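Local coordinates for protein exonuclease mut-7 homolog (Aedes aegypti, PDB 7JW2) that probably trims the 3' ends of Argonaute-bound microRNAs as a magnesium-dependent 3'-5' exoribonuclease, represented here by its exonuclease domain, at residues His13-Lys18 with Asp60-Asp65; Ala35-Trp40 with Leu52-Thr57. All blocks are in the same frame, centred on the assembly; numbering follows the deposited sequence.

Both contacts belong to one mixed sheet in the RNase H-like exonuclease domain, their centres about 10 Å apart. Along the chain the order is 13-18, 35-40, 52-57, 60-65, so contact 2, a hairpin pairing, falls wholly between the two segments of contact 1. Across the sheet the order is 12-15, 61-65, 50-56, 33-40, 90-93, 122-124. Strand 61-65 thus pairs with 12-15 on one side and with 50-56 on the other, through probable backbone hydrogen bonds Tyr62 to Leu55 and Ile64 to Ile53. Contact 1 closes one margin; contact 2, its centre about 5 Å from that of the chain, lies in the core of the nuclease sheet, where strand 33-40 probably carries part of the active site.

Contact 1 (His13-Lys18 with Asp60-Asp65); sequences HLVDSK and DVYMID
The imidazole of His13 lies beside the phenol ring of Tyr62 with the planes nearly parallel (23°) but slid apart, so overlap is slight: CD2 of His13 sits over one face of Tyr62, 3.5 Å from its CE2. At the edge of the same phenol ring, CG2 of Val15 stands 4.1 Å from Tyr62 CD2. Both aromatic residues turn CG anti to their own carbonyl carbon (chi1 -47° for His13), which lets the rings run side by side. The edge of the imidazole is used by Asp60: His13 NE2 donates within its ring plane to Asp60 OD2 (2.8 Å), meeting it on the anti side, tilted out of the carboxylate plane, by a nearly straight bond (176°). His11 ND1 also bonds to this oxygen, so two imidazoles grip it.

The backbones form a parallel pair, adding strand 12-15 at the margin of the RNase H-like sheet. His13 N bonds to Val61 O and Met63 N to His13 O; further on, Val15 N bonds to Met63 O (2.8 Å), and Asp65 N to Val15 O (2.9 Å). On the face away from the rings, Leu14 CD1 packs 3.6 Å from Met63 O and 4.2 Å from Asp65 CB. The Asp65 carboxylate serves the following helix as N-cap and pairs with Arg175, while Tyr62 OH bonds to Asp27 on helix 18-28.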
loop_
_atom_site.group_PDB
_atom_site.type_symbol
_atom_site.label_atom_id
_atom_site.label_comp_id
_atom_site.label_asym_id
_atom_site.label_seq_id
_atom_site.Cartn_x
_atom_site.Cartn_y
_atom_site.Cartn_z
ATOM N N HIS A 13 -12.862 7.280 -6.294
ATOM C CA HIS A 13 -11.856 6.393 -6.872
ATOM C C HIS A 13 -12.393 4.977 -6.986
ATOM O O HIS A 13 -12.772 4.371 -5.980
ATOM C CB HIS A 13 -10.586 6.396 -6.021
ATOM C CG HIS A 13 -10.133 7.764 -5.630
ATOM N ND1 HIS A 13 -9.397 8.575 -6.470
ATOM C CD2 HIS A 13 -10.328 8.476 -4.495
ATOM C CE1 HIS A 13 -9.149 9.723 -5.863
ATOM N NE2 HIS A 13 -9.700 9.687 -4.662
ATOM N N LEU A 14 -12.406 4.439 -8.204
ATOM C CA LEU A 14 -12.711 3.033 -8.405
ATOM C C LEU A 14 -11.406 2.262 -8.261
ATOM O O LEU A 14 -10.469 2.457 -9.046
ATOM C CB LEU A 14 -13.361 2.778 -9.770
ATOM C CG LEU A 14 -13.803 1.332 -10.045
ATOM C CD1 LEU A 14 -14.858 0.857 -9.059
ATOM C CD2 LEU A 14 -14.306 1.152 -11.487
ATOM N N VAL A 15 -11.337 1.407 -7.250
ATOM C CA VAL A 15 -10.128 0.653 -6.944
ATOM C C VAL A 15 -10.276 -0.714 -7.602
ATOM O O VAL A 15 -11.021 -1.574 -7.120
ATOM C CB VAL A 15 -9.906 0.554 -5.433
ATOM C CG1 VAL A 15 -8.754 -0.399 -5.118
ATOM C CG2 VAL A 15 -9.622 1.939 -4.869
ATOM N N ASP A 16 -9.579 -0.923 -8.730
ATOM C CA ASP A 16 -9.785 -2.126 -9.530
ATOM C C ASP A 16 -8.464 -2.772 -9.920
ATOM O O ASP A 16 -8.410 -3.557 -10.876
ATOM C CB ASP A 16 -10.633 -1.827 -10.776
ATOM C CG ASP A 16 -10.032 -0.757 -11.666
ATOM O OD1 ASP A 16 -8.933 -0.252 -11.365
ATOM O OD2 ASP A 16 -10.674 -0.403 -12.685
ATOM N N SER A 17 -7.404 -2.475 -9.180
ATOM C CA SER A 17 -6.075 -2.984 -9.475
ATOM C C SER A 17 -5.257 -2.900 -8.193
ATOM O O SER A 17 -5.601 -2.159 -7.259
ATOM C CB SER A 17 -5.416 -2.190 -10.601
ATOM O OG SER A 17 -5.033 -0.904 -10.159
ATOM N N LYS A 18 -4.156 -3.650 -8.158
ATOM C CA LYS A 18 -3.376 -3.726 -6.930
ATOM C C LYS A 18 -2.697 -2.400 -6.634
ATOM O O LYS A 18 -2.645 -1.986 -5.469
ATOM C CB LYS A 18 -2.365 -4.877 -7.000
ATOM C CG LYS A 18 -2.724 -5.952 -5.969
ATOM C CD LYS A 18 -2.126 -7.331 -6.209
ATOM C CE LYS A 18 -3.189 -8.384 -5.905
ATOM N NZ LYS A 18 -2.703 -9.557 -5.152
ATOM N N ASP A 60 -12.166 11.964 0.223
ATOM C CA ASP A 60 -12.101 10.995 -0.864
ATOM C C ASP A 60 -13.036 9.838 -0.559
ATOM O O ASP A 60 -13.239 9.473 0.601
ATOM C CB ASP A 60 -10.677 10.433 -1.068
ATOM C CG ASP A 60 -9.675 11.488 -1.520
ATOM O OD1 ASP A 60 -9.036 12.131 -0.653
ATOM O OD2 ASP A 60 -9.517 11.654 -2.748
ATOM N N VAL A 61 -13.567 9.222 -1.613
ATOM C CA VAL A 61 -14.293 7.968 -1.479
ATOM C C VAL A 61 -13.627 6.933 -2.367
ATOM O O VAL A 61 -13.361 7.202 -3.546
ATOM C CB VAL A 61 -15.780 8.111 -1.842
ATOM C CG1 VAL A 61 -16.483 6.788 -1.614
ATOM C CG2 VAL A 61 -16.426 9.203 -0.997
ATOM N N TYR A 62 -13.336 5.769 -1.794
ATOM C CA TYR A 62 -12.754 4.645 -2.513
ATOM C C TYR A 62 -13.779 3.531 -2.638
ATOM O O TYR A 62 -14.452 3.182 -1.668
ATOM C CB TYR A 62 -11.516 4.130 -1.778
ATOM C CG TYR A 62 -10.439 5.168 -1.601
ATOM C CD1 TYR A 62 -10.379 5.953 -0.452
ATOM C CD2 TYR A 62 -9.478 5.374 -2.577
ATOM C CE1 TYR A 62 -9.386 6.900 -0.287
ATOM C CE2 TYR A 62 -8.489 6.323 -2.417
ATOM C CZ TYR A 62 -8.456 7.085 -1.273
ATOM O OH TYR A 62 -7.470 8.033 -1.108
ATOM N N MET A 63 -13.881 2.949 -3.823
ATOM C CA MET A 63 -14.811 1.849 -4.052
ATOM C C MET A 63 -14.002 0.661 -4.538
ATOM O O MET A 63 -13.544 0.662 -5.687
ATOM C CB MET A 63 -15.883 2.248 -5.059
ATOM C CG MET A 63 -16.687 3.421 -4.537
ATOM S SD MET A 63 -18.009 3.928 -5.638
ATOM C CE MET A 63 -17.093 4.658 -6.965
ATOM N N ILE A 64 -13.797 -0.327 -3.662
ATOM C CA ILE A 64 -13.029 -1.515 -4.031
ATOM C C ILE A 64 -13.919 -2.425 -4.867
ATOM O O ILE A 64 -14.943 -2.921 -4.376
ATOM C CB ILE A 64 -12.509 -2.268 -2.797
ATOM C CG1 ILE A 64 -11.731 -1.347 -1.849
ATOM C CG2 ILE A 64 -11.654 -3.489 -3.243
ATOM C CD1 ILE A 64 -11.567 -1.978 -0.473
ATOM N N ASP A 65 -13.518 -2.661 -6.124
ATOM C CA ASP A 65 -14.245 -3.564 -7.020
ATOM C C ASP A 65 -13.739 -4.972 -6.742
ATOM O O ASP A 65 -12.667 -5.369 -7.216
ATOM C CB ASP A 65 -14.055 -3.178 -8.481
ATOM C CG ASP A 65 -14.931 -3.995 -9.402
ATOM O OD1 ASP A 65 -15.293 -5.120 -9.017
ATOM O OD2 ASP A 65 -15.266 -3.493 -10.486
#

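Contact 2 (Ala35-Trp40 with Leu52-Thr57). Unlike the reference sequence in segment 35-40: Ala37 (reference Asp).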
loop_
_atom_site.group_PDB
_atom_site.type_symbol
_atom_site.label_atom_id
_atom_site.label_comp_id
_atom_site.label_asym_id
_atom_site.label_seq_id
_atom_site.Cartn_x
_atom_site.Cartn_y
_atom_site.Cartn_z
ATOM N N ALA A 35 -15.712 6.034 6.957
ATOM C CA ALA A 35 -17.022 5.408 6.897
ATOM C C ALA A 35 -16.969 4.252 5.911
ATOM O O ALA A 35 -16.208 4.291 4.946
ATOM C CB ALA A 35 -18.095 6.420 6.487
ATOM N N PHE A 36 -17.756 3.210 6.162
ATOM C CA PHE A 36 -17.754 2.089 5.224
ATOM C C PHE A 36 -19.160 1.578 4.963
ATOM O O PHE A 36 -20.075 1.703 5.790
ATOM C CB PHE A 36 -16.827 0.935 5.675
ATOM C CG PHE A 36 -17.317 0.137 6.852
ATOM C CD1 PHE A 36 -18.123 -0.979 6.690
ATOM C CD2 PHE A 36 -16.890 0.463 8.124
ATOM C CE1 PHE A 36 -18.542 -1.722 7.796
ATOM C CE2 PHE A 36 -17.286 -0.274 9.231
ATOM C CZ PHE A 36 -18.113 -1.368 9.071
ATOM N N ALA A 37 -19.300 0.990 3.777
ATOM C CA ALA A 37 -20.511 0.346 3.290
ATOM C C ALA A 37 -20.089 -0.670 2.238
ATOM O O ALA A 37 -18.913 -0.749 1.864
ATOM C CB ALA A 37 -21.497 1.369 2.716
ATOM N N SER A 38 -21.057 -1.462 1.764
ATOM C CA SER A 38 -20.742 -2.485 0.775
ATOM C C SER A 38 -21.967 -2.772 -0.072
ATOM O O SER A 38 -23.105 -2.500 0.329
ATOM C CB SER A 38 -20.223 -3.766 1.438
ATOM O OG SER A 38 -21.199 -4.372 2.256
ATOM N N GLU A 39 -21.707 -3.318 -1.262
ATOM C CA GLU A 39 -22.757 -3.760 -2.166
ATOM C C GLU A 39 -22.513 -5.215 -2.537
ATOM O O GLU A 39 -21.373 -5.628 -2.777
ATOM C CB GLU A 39 -22.831 -2.903 -3.451
ATOM C CG GLU A 39 -22.883 -1.385 -3.244
ATOM C CD GLU A 39 -23.999 -0.937 -2.326
ATOM O OE1 GLU A 39 -23.816 0.096 -1.637
ATOM O OE2 GLU A 39 -25.063 -1.606 -2.281
ATOM N N TRP A 40 -23.604 -5.971 -2.642
ATOM C CA TRP A 40 -23.542 -7.412 -2.821
ATOM C C TRP A 40 -24.230 -7.815 -4.115
ATOM O O TRP A 40 -25.176 -7.161 -4.559
ATOM C CB TRP A 40 -24.198 -8.110 -1.627
ATOM C CG TRP A 40 -23.425 -7.872 -0.364
ATOM C CD1 TRP A 40 -23.383 -6.723 0.368
ATOM C CD2 TRP A 40 -22.554 -8.798 0.287
ATOM N NE1 TRP A 40 -22.544 -6.882 1.450
ATOM C CE2 TRP A 40 -22.020 -8.146 1.415
ATOM C CE3 TRP A 40 -22.180 -10.121 0.028
ATOM C CZ2 TRP A 40 -21.137 -8.770 2.286
ATOM C CZ3 TRP A 40 -21.300 -10.738 0.886
ATOM C CH2 TRP A 40 -20.786 -10.060 2.005
ATOM N N LEU A 52 -18.852 -4.642 -4.217
ATOM C CA LEU A 52 -18.099 -3.442 -3.875
ATOM C C LEU A 52 -17.963 -3.340 -2.369
ATOM O O LEU A 52 -18.860 -3.750 -1.634
ATOM C CB LEU A 52 -18.795 -2.157 -4.365
ATOM C CG LEU A 52 -18.983 -1.941 -5.867
ATOM C CD1 LEU A 52 -19.742 -0.640 -6.085
ATOM C CD2 LEU A 52 -17.647 -1.899 -6.585
ATOM N N ILE A 53 -16.830 -2.789 -1.922
ATOM C CA ILE A 53 -16.678 -2.252 -0.569
ATOM C C ILE A 53 -16.281 -0.790 -0.697
ATOM O O ILE A 53 -15.337 -0.462 -1.429
ATOM C CB ILE A 53 -15.643 -3.044 0.245
ATOM C CG1 ILE A 53 -16.151 -4.471 0.474
ATOM C CG2 ILE A 53 -15.406 -2.353 1.595
ATOM C CD1 ILE A 53 -15.083 -5.393 1.003
ATOM N N GLN A 54 -17.014 0.093 -0.021
ATOM C CA GLN A 54 -16.806 1.532 -0.153
ATOM C C GLN A 54 -16.252 2.099 1.151
ATOM O O GLN A 54 -16.813 1.851 2.222
ATOM C CB GLN A 54 -18.095 2.273 -0.535
ATOM C CG GLN A 54 -18.838 1.761 -1.779
ATOM C CD GLN A 54 -19.954 0.789 -1.435
ATOM O OE1 GLN A 54 -19.776 -0.425 -1.539
ATOM N NE2 GLN A 54 -21.111 1.319 -1.039
ATOM N N LEU A 55 -15.156 2.847 1.042
ATOM C CA LEU A 55 -14.492 3.467 2.188
ATOM C C LEU A 55 -14.373 4.958 1.934
ATOM O O LEU A 55 -13.734 5.370 0.960
ATOM C CB LEU A 55 -13.108 2.854 2.418
ATOM C CG LEU A 55 -13.094 1.325 2.460
ATOM C CD1 LEU A 55 -11.682 0.752 2.536
ATOM C CD2 LEU A 55 -13.949 0.799 3.604
ATOM N N ALA A 56 -14.956 5.765 2.824
ATOM C CA ALA A 56 -15.028 7.210 2.644
ATOM C C ALA A 56 -14.271 7.952 3.739
ATOM O O ALA A 56 -14.393 7.622 4.919
ATOM C CB ALA A 56 -16.486 7.685 2.644
ATOM N N THR A 57 -13.534 8.974 3.334
ATOM C CA THR A 57 -13.004 9.997 4.235
ATOM C C THR A 57 -13.697 11.309 3.906
ATOM O O THR A 57 -14.472 11.401 2.954
ATOM C CB THR A 57 -11.492 10.152 4.073
ATOM O OG1 THR A 57 -11.225 10.915 2.892
ATOM C CG2 THR A 57 -10.809 8.808 3.938
#
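Regular antiparallel backbone hydrogen bonding joins Ala35-Trp40 to Leu52-Thr57. Ala35 with Ala56, Ala37 with Gln54 and Glu39 with Leu52 are hydrogen-bonded pairs, each making two N-H...O bonds; the shortest, Gln54 N to Ala37 O, measures 2.8 Å. Between them, the non-hydrogen-bonded pairs Phe36-Leu55 and Ser38-Ile53 bring alpha carbons close to carbonyls, with Phe36 CA 3.2 Å from Gln54 O.

The polar side-chain contact is diagonal. Gln54 bends at chi2 (96°), swinging its amide over the neighbouring strand, where it crosses the Glu39 side chain at about a right angle. Its NE2 donates to Glu39 OE1 (3.0 Å) on the anti side of the carboxylate, by a bond bent to 140°, and also bonds to Ala185 O on helix 179-205. OE1 of the same amide rests 3.2 Å from Ser38 CA. Within strand 33-40, the single N-H of Trp40 NE1 is shared between Ser38 OG (3.0 Å), met at a bent 136° and off the indole plane, and Asp99 OD1, while Ser38 OG bonds to Asp99 OD2.

Apolar contacts are few. Leu55 CD2 meets Phe36 CB at 3.5 Å, while Ala35 and Ala56 set their methyls side by side on the opposite face.

Ala37 differs from the reference sequence, which has aspartate at this position. Ala37 and Glu39 lie where DEDD exonucleases carry their Asp-x-Glu motif, so this part of strand 33-40 probably borders the magnesium site.

Helix 179-205 packs on the face bearing Ala35, Glu39 and Leu52, and helices 18-28 and 96-106 on the one bearing Leu55, Phe36 and Ser38; strands 61-65 and 90-93 flank the hairpin.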